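Local structure of cyclopropane mycolic acid synthase 1 (Mycobacterium tuberculosis, 1KPH) at residues T30-C35 and W75-M80; A138-G143 and L166-G171. The protein converts a double bond of mycolic acid chains into a cyclopropane ring, using a methylene group taken from S-adenosyl-L-methionine. One frame throughout, in Å; residues are numbered along the deposited sequence.

Interaction 1: residues T30-C35 and W75-M80. With SAH (S-adenosyl-L-homocysteine), chain F; 10A (didecyl-dimethyl-ammonium), chain G; CO3 (carbonate ion), chain E.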
loop_
_atom_site.group_PDB
_atom_site.type_symbol
_atom_site.label_atom_id
_atom_site.label_comp_id
_atom_site.label_asym_id
_atom_site.label_seq_id
_atom_site.Cartn_x
_atom_site.Cartn_y
_atom_site.Cartn_z
ATOM N N THR A 30 0.061 8.386 -11.794
ATOM C CA THR A 30 0.533 7.000 -11.740
ATOM C C THR A 30 -0.464 6.137 -10.974
ATOM O O THR A 30 -0.347 4.908 -10.941
ATOM C CB THR A 30 1.902 6.869 -11.032
ATOM O OG1 THR A 30 1.751 7.192 -9.644
ATOM C CG2 THR A 30 2.934 7.798 -11.667
ATOM N N GLN A 31 -1.437 6.799 -10.360
ATOM C CA GLN A 31 -2.474 6.133 -9.574
ATOM C C GLN A 31 -1.876 5.419 -8.371
ATOM O O GLN A 31 -2.375 4.376 -7.946
ATOM C CB GLN A 31 -3.252 5.127 -10.429
ATOM C CG GLN A 31 -3.853 5.720 -11.690
ATOM C CD GLN A 31 -4.615 7.003 -11.425
ATOM O OE1 GLN A 31 -4.331 8.040 -12.024
ATOM N NE2 GLN A 31 -5.588 6.940 -10.526
ATOM N N THR A 32 -0.791 5.969 -7.833
ATOM C CA THR A 32 -0.164 5.376 -6.658
ATOM C C THR A 32 -1.076 5.713 -5.477
ATOM O O THR A 32 -1.447 6.871 -5.266
ATOM C CB THR A 32 1.253 5.942 -6.425
ATOM O OG1 THR A 32 2.094 5.580 -7.530
ATOM C CG2 THR A 32 1.854 5.376 -5.143
ATOM N N TYR A 33 -1.433 4.695 -4.706
ATOM C CA TYR A 33 -2.349 4.872 -3.582
ATOM C C TYR A 33 -1.672 4.439 -2.283
ATOM O O TYR A 33 -2.038 3.433 -1.677
ATOM C CB TYR A 33 -3.607 4.041 -3.868
ATOM C CG TYR A 33 -4.855 4.384 -3.077
ATOM C CD1 TYR A 33 -4.928 5.530 -2.285
ATOM C CD2 TYR A 33 -5.977 3.557 -3.141
ATOM C CE1 TYR A 33 -6.093 5.844 -1.574
ATOM C CE2 TYR A 33 -7.143 3.862 -2.435
ATOM C CZ TYR A 33 -7.193 5.005 -1.655
ATOM O OH TYR A 33 -8.344 5.303 -0.954
ATOM N N SER A 34 -0.678 5.219 -1.872
ATOM C CA SER A 34 0.093 4.963 -0.665
ATOM C C SER A 34 0.925 6.208 -0.359
ATOM O O SER A 34 0.990 7.126 -1.175
ATOM C CB SER A 34 1.000 3.744 -0.868
ATOM O OG SER A 34 1.736 3.839 -2.085
ATOM N N CYS A 35 1.557 6.235 0.812
ATOM C CA CYS A 35 2.363 7.377 1.235
ATOM C C CYS A 35 3.488 7.754 0.277
ATOM O O CYS A 35 4.341 6.927 -0.054
ATOM C CB CYS A 35 2.964 7.111 2.618
ATOM S SG CYS A 35 3.822 8.537 3.339
ATOM N N TRP A 75 -2.711 -0.137 -9.033
ATOM C CA TRP A 75 -2.884 0.151 -10.450
ATOM C C TRP A 75 -1.582 0.002 -11.245
ATOM O O TRP A 75 -1.439 0.537 -12.349
ATOM C CB TRP A 75 -3.517 1.537 -10.631
ATOM C CG TRP A 75 -5.007 1.505 -10.358
ATOM C CD1 TRP A 75 -5.984 1.016 -11.186
ATOM C CD2 TRP A 75 -5.673 1.908 -9.153
ATOM N NE1 TRP A 75 -7.213 1.089 -10.570
ATOM C CE2 TRP A 75 -7.053 1.631 -9.323
ATOM C CE3 TRP A 75 -5.240 2.472 -7.947
ATOM C CZ2 TRP A 75 -8.000 1.903 -8.328
ATOM C CZ3 TRP A 75 -6.182 2.741 -6.958
ATOM C CH2 TRP A 75 -7.548 2.456 -7.156
ATOM N N GLY A 76 -0.642 -0.731 -10.651
ATOM C CA GLY A 76 0.627 -1.052 -11.287
ATOM C C GLY A 76 1.778 -0.080 -11.477
ATOM O O GLY A 76 2.752 -0.439 -12.132
ATOM N N ALA A 77 1.707 1.124 -10.926
ATOM C CA ALA A 77 2.807 2.074 -11.110
ATOM C C ALA A 77 4.167 1.502 -10.694
ATOM O O ALA A 77 5.172 1.719 -11.371
ATOM C CB ALA A 77 2.533 3.360 -10.340
ATOM N N THR A 78 4.191 0.765 -9.588
ATOM C CA THR A 78 5.431 0.194 -9.086
ATOM C C THR A 78 5.988 -0.875 -10.020
ATOM O O THR A 78 7.187 -0.882 -10.311
ATOM C CB THR A 78 5.229 -0.374 -7.665
ATOM O OG1 THR A 78 4.986 0.714 -6.765
ATOM C CG2 THR A 78 6.466 -1.140 -7.195
ATOM N N MET A 79 5.112 -1.756 -10.496
ATOM C CA MET A 79 5.489 -2.831 -11.415
ATOM C C MET A 79 6.133 -2.282 -12.686
ATOM O O MET A 79 7.186 -2.752 -13.116
ATOM C CB MET A 79 4.258 -3.639 -11.841
ATOM C CG MET A 79 3.648 -4.567 -10.806
ATOM S SD MET A 79 2.034 -5.167 -11.407
ATOM C CE MET A 79 2.554 -6.409 -12.611
ATOM N N MET A 80 5.475 -1.302 -13.299
ATOM C CA MET A 80 5.976 -0.720 -14.536
ATOM C C MET A 80 7.275 0.057 -14.337
ATOM O O MET A 80 8.117 0.095 -15.231
ATOM C CB MET A 80 4.909 0.170 -15.170
ATOM C CG MET A 80 3.595 -0.557 -15.488
ATOM S SD MET A 80 3.797 -2.163 -16.298
ATOM C CE MET A 80 4.318 -1.666 -17.949
HETATM N N SAH F . 0.685 -1.054 -3.744
HETATM C CA SAH F . -0.168 -0.140 -4.503
HETATM C CB SAH F . -1.647 -0.266 -4.081
HETATM C CG SAH F . -1.993 -0.225 -2.576
HETATM C C SAH F . 0.291 1.318 -4.330
HETATM O OXT SAH F . -0.222 2.191 -5.053
HETATM C "C5'" SAH F . -3.874 -2.048 -1.555
HETATM C "C4'" SAH F . -3.615 -3.104 -2.621
HETATM O "O4'" SAH F . -3.285 -4.406 -2.064
HETATM C "C3'" SAH F . -4.808 -3.323 -3.549
HETATM O "O3'" SAH F . -4.332 -3.397 -4.919
HETATM C "C2'" SAH F . -5.393 -4.630 -3.074
HETATM O "O2'" SAH F . -6.140 -5.296 -4.095
HETATM C "C1'" SAH F . -4.181 -5.385 -2.646
HETATM N N9 SAH F . -4.465 -6.471 -1.703
HETATM C C8 SAH F . -5.166 -6.480 -0.536
HETATM N N7 SAH F . -5.245 -7.610 0.094
HETATM C C5 SAH F . -4.515 -8.455 -0.741
HETATM C C6 SAH F . -4.143 -9.955 -0.687
HETATM N N6 SAH F . -4.522 -10.769 0.311
HETATM N N1 SAH F . -3.387 -10.439 -1.727
HETATM C C2 SAH F . -3.008 -9.603 -2.732
HETATM N N3 SAH F . -3.271 -8.282 -2.885
HETATM C C4 SAH F . -4.034 -7.771 -1.845
HETATM C C1 10A G . -7.658 0.450 12.827
HETATM C C2 10A G . -8.199 -0.128 11.515
HETATM C C3 10A G . -7.278 0.257 10.351
HETATM C C4 10A G . -7.712 -0.242 8.965
HETATM C C5 10A G . -6.665 0.256 7.958
HETATM C C6 10A G . -6.945 -0.078 6.485
HETATM C C7 10A G . -5.789 0.569 5.706
HETATM C C8 10A G . -5.921 0.515 4.182
HETATM C C9 10A G . -4.718 1.268 3.575
HETATM C C10 10A G . -4.902 1.434 2.066
HETATM N N1 10A G . -3.988 2.332 1.217
HETATM C C11 10A G . -4.560 2.304 -0.185
HETATM C C12 10A G . -2.592 1.771 1.126
HETATM C C13 10A G . -3.825 3.787 1.684
HETATM C C14 10A G . -5.037 4.746 1.902
HETATM C C15 10A G . -4.759 6.041 2.704
HETATM C C16 10A G . -4.293 5.931 4.175
HETATM C C17 10A G . -5.350 5.319 5.115
HETATM C C18 10A G . -4.884 5.245 6.575
HETATM C C19 10A G . -5.984 4.639 7.457
HETATM C C20 10A G . -5.514 4.625 8.920
HETATM C C21 10A G . -6.593 4.067 9.851
HETATM C C22 10A G . -6.067 4.108 11.286
HETATM C C CO3 E . 0.661 3.073 2.924
HETATM O O1 CO3 E . 1.728 4.058 2.551
HETATM O O2 CO3 E . -0.644 3.440 2.896
HETATM O O3 CO3 E . 1.005 1.805 3.298
HETATM O O HOH W 1 -0.428 2.558 -9.678
HETATM O O HOH W 2 -0.097 2.921 -12.939
HETATM O O HOH W 3 -1.845 1.876 -7.048
#

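Interaction 2: residues A138-G143 and L166-G171. With SAH (S-adenosyl-L-homocysteine), chain F; 10A (didecyl-dimethyl-ammonium), chain G; CO3 (carbonate ion), chain E.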
loop_
_atom_site.group_PDB
_atom_site.type_symbol
_atom_site.label_atom_id
_atom_site.label_comp_id
_atom_site.label_asym_id
_atom_site.label_seq_id
_atom_site.Cartn_x
_atom_site.Cartn_y
_atom_site.Cartn_z
ATOM N N ALA A 138 -0.562 -3.037 1.346
ATOM C CA ALA A 138 -1.471 -4.162 1.136
ATOM C C ALA A 138 -1.629 -4.925 2.451
ATOM O O ALA A 138 -2.686 -5.492 2.741
ATOM C CB ALA A 138 -0.926 -5.088 0.053
ATOM N N PHE A 139 -0.563 -4.918 3.241
ATOM C CA PHE A 139 -0.532 -5.594 4.529
ATOM C C PHE A 139 -1.769 -5.269 5.371
ATOM O O PHE A 139 -2.388 -6.159 5.952
ATOM C CB PHE A 139 0.736 -5.182 5.286
ATOM C CG PHE A 139 1.171 -6.167 6.337
ATOM C CD1 PHE A 139 1.581 -7.449 5.979
ATOM C CD2 PHE A 139 1.193 -5.808 7.681
ATOM C CE1 PHE A 139 2.009 -8.361 6.942
ATOM C CE2 PHE A 139 1.620 -6.712 8.655
ATOM C CZ PHE A 139 2.030 -7.993 8.281
ATOM N N GLU A 140 -2.121 -3.990 5.427
ATOM C CA GLU A 140 -3.269 -3.535 6.207
ATOM C C GLU A 140 -4.579 -4.252 5.866
ATOM O O GLU A 140 -5.573 -4.121 6.588
ATOM C CB GLU A 140 -3.444 -2.023 6.034
ATOM C CG GLU A 140 -2.196 -1.213 6.403
ATOM C CD GLU A 140 -1.240 -1.012 5.234
ATOM O OE1 GLU A 140 -1.067 -1.948 4.419
ATOM O OE2 GLU A 140 -0.647 0.085 5.136
ATOM N N HIS A 141 -4.579 -5.011 4.774
ATOM C CA HIS A 141 -5.771 -5.742 4.346
ATOM C C HIS A 141 -5.702 -7.231 4.680
ATOM O O HIS A 141 -6.707 -7.938 4.588
ATOM C CB HIS A 141 -5.964 -5.597 2.834
ATOM C CG HIS A 141 -6.491 -4.264 2.409
ATOM N ND1 HIS A 141 -7.778 -3.853 2.680
ATOM C CD2 HIS A 141 -5.911 -3.252 1.719
ATOM C CE1 HIS A 141 -7.970 -2.647 2.174
ATOM N NE2 HIS A 141 -6.852 -2.260 1.586
ATOM N N PHE A 142 -4.519 -7.701 5.062
ATOM C CA PHE A 142 -4.318 -9.114 5.367
ATOM C C PHE A 142 -5.018 -9.590 6.639
ATOM O O PHE A 142 -5.595 -10.680 6.662
ATOM C CB PHE A 142 -2.815 -9.429 5.481
ATOM C CG PHE A 142 -2.022 -9.159 4.220
ATOM C CD1 PHE A 142 -2.646 -8.733 3.048
ATOM C CD2 PHE A 142 -0.644 -9.347 4.208
ATOM C CE1 PHE A 142 -1.908 -8.503 1.885
ATOM C CE2 PHE A 142 0.103 -9.119 3.052
ATOM C CZ PHE A 142 -0.533 -8.697 1.889
ATOM N N GLY A 143 -4.963 -8.776 7.689
ATOM C CA GLY A 143 -5.568 -9.152 8.953
ATOM C C GLY A 143 -4.520 -9.821 9.830
ATOM O O GLY A 143 -3.738 -10.638 9.342
ATOM N N LEU A 166 8.671 -4.546 2.880
ATOM C CA LEU A 166 7.283 -4.478 3.312
ATOM C C LEU A 166 7.020 -3.072 3.822
ATOM O O LEU A 166 7.619 -2.630 4.800
ATOM C CB LEU A 166 7.006 -5.496 4.426
ATOM C CG LEU A 166 5.588 -5.458 5.006
ATOM C CD1 LEU A 166 4.587 -5.840 3.924
ATOM C CD2 LEU A 166 5.486 -6.416 6.191
ATOM N N HIS A 167 6.114 -2.381 3.144
ATOM C CA HIS A 167 5.755 -1.013 3.474
ATOM C C HIS A 167 4.314 -1.028 3.959
ATOM O O HIS A 167 3.399 -1.399 3.219
ATOM C CB HIS A 167 5.949 -0.151 2.213
ATOM C CG HIS A 167 5.431 1.249 2.322
ATOM N ND1 HIS A 167 6.112 2.329 1.800
ATOM C CD2 HIS A 167 4.260 1.738 2.795
ATOM C CE1 HIS A 167 5.382 3.420 1.945
ATOM N NE2 HIS A 167 4.251 3.090 2.544
ATOM N N THR A 168 4.112 -0.634 5.213
ATOM C CA THR A 168 2.775 -0.651 5.784
ATOM C C THR A 168 2.551 0.387 6.865
ATOM O O THR A 168 3.476 0.798 7.559
ATOM C CB THR A 168 2.467 -2.030 6.419
ATOM O OG1 THR A 168 1.164 -2.013 7.017
ATOM C CG2 THR A 168 3.495 -2.356 7.500
ATOM N N ILE A 169 1.302 0.805 6.997
ATOM C CA ILE A 169 0.914 1.743 8.030
ATOM C C ILE A 169 1.003 0.937 9.335
ATOM O O ILE A 169 0.814 -0.282 9.329
ATOM C CB ILE A 169 -0.539 2.206 7.792
ATOM C CG1 ILE A 169 -0.594 3.053 6.516
ATOM C CG2 ILE A 169 -1.068 2.973 8.998
ATOM C CD1 ILE A 169 -1.979 3.162 5.906
ATOM N N THR A 170 1.322 1.599 10.440
ATOM C CA THR A 170 1.404 0.918 11.730
ATOM C C THR A 170 0.643 1.737 12.759
ATOM O O THR A 170 0.568 2.961 12.653
ATOM C CB THR A 170 2.872 0.714 12.187
ATOM O OG1 THR A 170 3.554 1.974 12.235
ATOM C CG2 THR A 170 3.595 -0.218 11.228
ATOM N N GLY A 171 0.060 1.064 13.745
ATOM C CA GLY A 171 -0.710 1.780 14.744
ATOM C C GLY A 171 -0.410 1.427 16.184
ATOM O O GLY A 171 0.110 0.352 16.487
HETATM N N SAH F . 0.685 -1.054 -3.744
HETATM C CA SAH F . -0.168 -0.140 -4.503
HETATM C CB SAH F . -1.647 -0.266 -4.081
HETATM C CG SAH F . -1.993 -0.225 -2.576
HETATM C C SAH F . 0.291 1.318 -4.330
HETATM O OXT SAH F . -0.222 2.191 -5.053
HETATM C "C5'" SAH F . -3.874 -2.048 -1.555
HETATM C "C4'" SAH F . -3.615 -3.104 -2.621
HETATM O "O4'" SAH F . -3.285 -4.406 -2.064
HETATM C "C3'" SAH F . -4.808 -3.323 -3.549
HETATM O "O3'" SAH F . -4.332 -3.397 -4.919
HETATM C "C2'" SAH F . -5.393 -4.630 -3.074
HETATM O "O2'" SAH F . -6.140 -5.296 -4.095
HETATM C "C1'" SAH F . -4.181 -5.385 -2.646
HETATM N N9 SAH F . -4.465 -6.471 -1.703
HETATM C C8 SAH F . -5.166 -6.480 -0.536
HETATM N N7 SAH F . -5.245 -7.610 0.094
HETATM C C5 SAH F . -4.515 -8.455 -0.741
HETATM C C6 SAH F . -4.143 -9.955 -0.687
HETATM N N6 SAH F . -4.522 -10.769 0.311
HETATM N N1 SAH F . -3.387 -10.439 -1.727
HETATM C C2 SAH F . -3.008 -9.603 -2.732
HETATM N N3 SAH F . -3.271 -8.282 -2.885
HETATM C C4 SAH F . -4.034 -7.771 -1.845
HETATM C C1 10A G . -7.658 0.450 12.827
HETATM C C2 10A G . -8.199 -0.128 11.515
HETATM C C3 10A G . -7.278 0.257 10.351
HETATM C C4 10A G . -7.712 -0.242 8.965
HETATM C C5 10A G . -6.665 0.256 7.958
HETATM C C6 10A G . -6.945 -0.078 6.485
HETATM C C7 10A G . -5.789 0.569 5.706
HETATM C C8 10A G . -5.921 0.515 4.182
HETATM C C9 10A G . -4.718 1.268 3.575
HETATM C C10 10A G . -4.902 1.434 2.066
HETATM N N1 10A G . -3.988 2.332 1.217
HETATM C C11 10A G . -4.560 2.304 -0.185
HETATM C C12 10A G . -2.592 1.771 1.126
HETATM C C13 10A G . -3.825 3.787 1.684
HETATM C C14 10A G . -5.037 4.746 1.902
HETATM C C15 10A G . -4.759 6.041 2.704
HETATM C C16 10A G . -4.293 5.931 4.175
HETATM C C17 10A G . -5.350 5.319 5.115
HETATM C C18 10A G . -4.884 5.245 6.575
HETATM C C19 10A G . -5.984 4.639 7.457
HETATM C C20 10A G . -5.514 4.625 8.920
HETATM C C21 10A G . -6.593 4.067 9.851
HETATM C C22 10A G . -6.067 4.108 11.286
HETATM C C CO3 E . 0.661 3.073 2.924
HETATM O O1 CO3 E . 1.728 4.058 2.551
HETATM O O2 CO3 E . -0.644 3.440 2.896
HETATM O O3 CO3 E . 1.005 1.805 3.298
HETATM O O HOH W 4 2.248 -4.021 2.161
#

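Interaction 1: residues T30-C35 and W75-M80
W75 packs on the loop 30-35 first by its CB, which meets Q31 CB at 3.6 Å, and then by one edge of its indole. On that edge W75 CE3 approaches the carbonyl oxygen of Q31 at 3.4 Å, with the oxygen near the indole plane. Further along, W75 CZ3 touches Y33 CD2 at 3.9 Å, Y33 CD2 lying at the indole edge, near its plane. The Y33 and W75 side chains run side by side in the same direction. With CG anti to the backbone N (chi1 -162°), the Y33 ring is turned to receive the didecyl-dimethyl-ammonium: methyl C11 sits 3.4 Å above the ring plane, over its centre. F23 meets both aromatic rings, and the Y33 hydroxyl is hydrogen-bonded to Y265 and H15.

At the other end A77, the first residue of helix 77-86, presents its CB to T30 O at 3.3 Å and also touches T32 OG1. No direct hydrogen bond joins the segments; waters do the polar work. One water accepts from A77 N and lies 2.7 Å from T30 O, within donating distance; a second lies between T30 O and W75 O, and a third accepts from W75 N while lying within donating distance of both Q31 O and the SAH carboxylate oxygen OXT. Y33 N grips that same OXT directly at 2.8 Å, nearly straight at 171°, and the third water is a possible second donor. G76 occupies the N-cap of the helix, at positive phi. This turn, with A77 closing a GxGxxA-like sequence, is consistent with the glycine-rich strand-turn-helix of Rossmann-like methyltransferases, with loop 30-35 lying against the carboxylate end of the cofactor.

Interaction 2: residues A138-G143 and L166-G171
The carbonate pocket of the active-site cleft is built partly from this contact, in which the loop after strand 132-136 packs on strand 163-171. E140 reaches across with OE2, which accepts from I169 N at 2.8 Å; the bond is straight (172°), but the N-H comes from above the carboxylate plane, 54° out of it. The bend at chi2 carries the carboxylate past T168, bringing OE2 to I169 N; T168 OG1 lies 3.2 Å from E140 CD yet donates to I169 O instead. E140 OE2 is also 3.0 Å from carbonate O3, while H167 NE2 donates to carbonate O1 at 2.7 Å.

These two strands are adjacent and parallel in the central sheet of the Rossmann-like methyltransferase fold, and the loop at the end of the first bears residues of the cofactor pocket: A138, H141 and F142 all touch SAH. F139, the residue before E140, also points to the strand, but meets it at L166 and T168. L166 CD2 sits over one face of the F139 ring as a CH-pi contact, 4.1 Å from the centroid and 14° off the normal, while T168 OG1 lies at the ring edge. Y147 stacks on F139. A water accepting from A138 N and donating to H167 O bridges the backbones beside this packing.

Overall arrangement
Interactions 1 and 2 have centres about 16 Å apart and follow one another along the chain, yet both border the same three bound molecules. SAH spans them: segment 30-35 meets its carboxylate end, whereas segment 138-143 lies along its ribose and adenine. The carbonate is held between them, C35 N of interaction 1 giving, at 2.8 Å from carbonate O1, a second donor to the oxygen that H167 uses, with Y232 OH a further partner of the ion. Direct packing is slight, C35 O to H167 CE1 at 4.2 Å. The detergent-like ammonium also touches both, with Y33 at its head and I169 along one tail, consistent with a site for the acyl chain beside the cofactor.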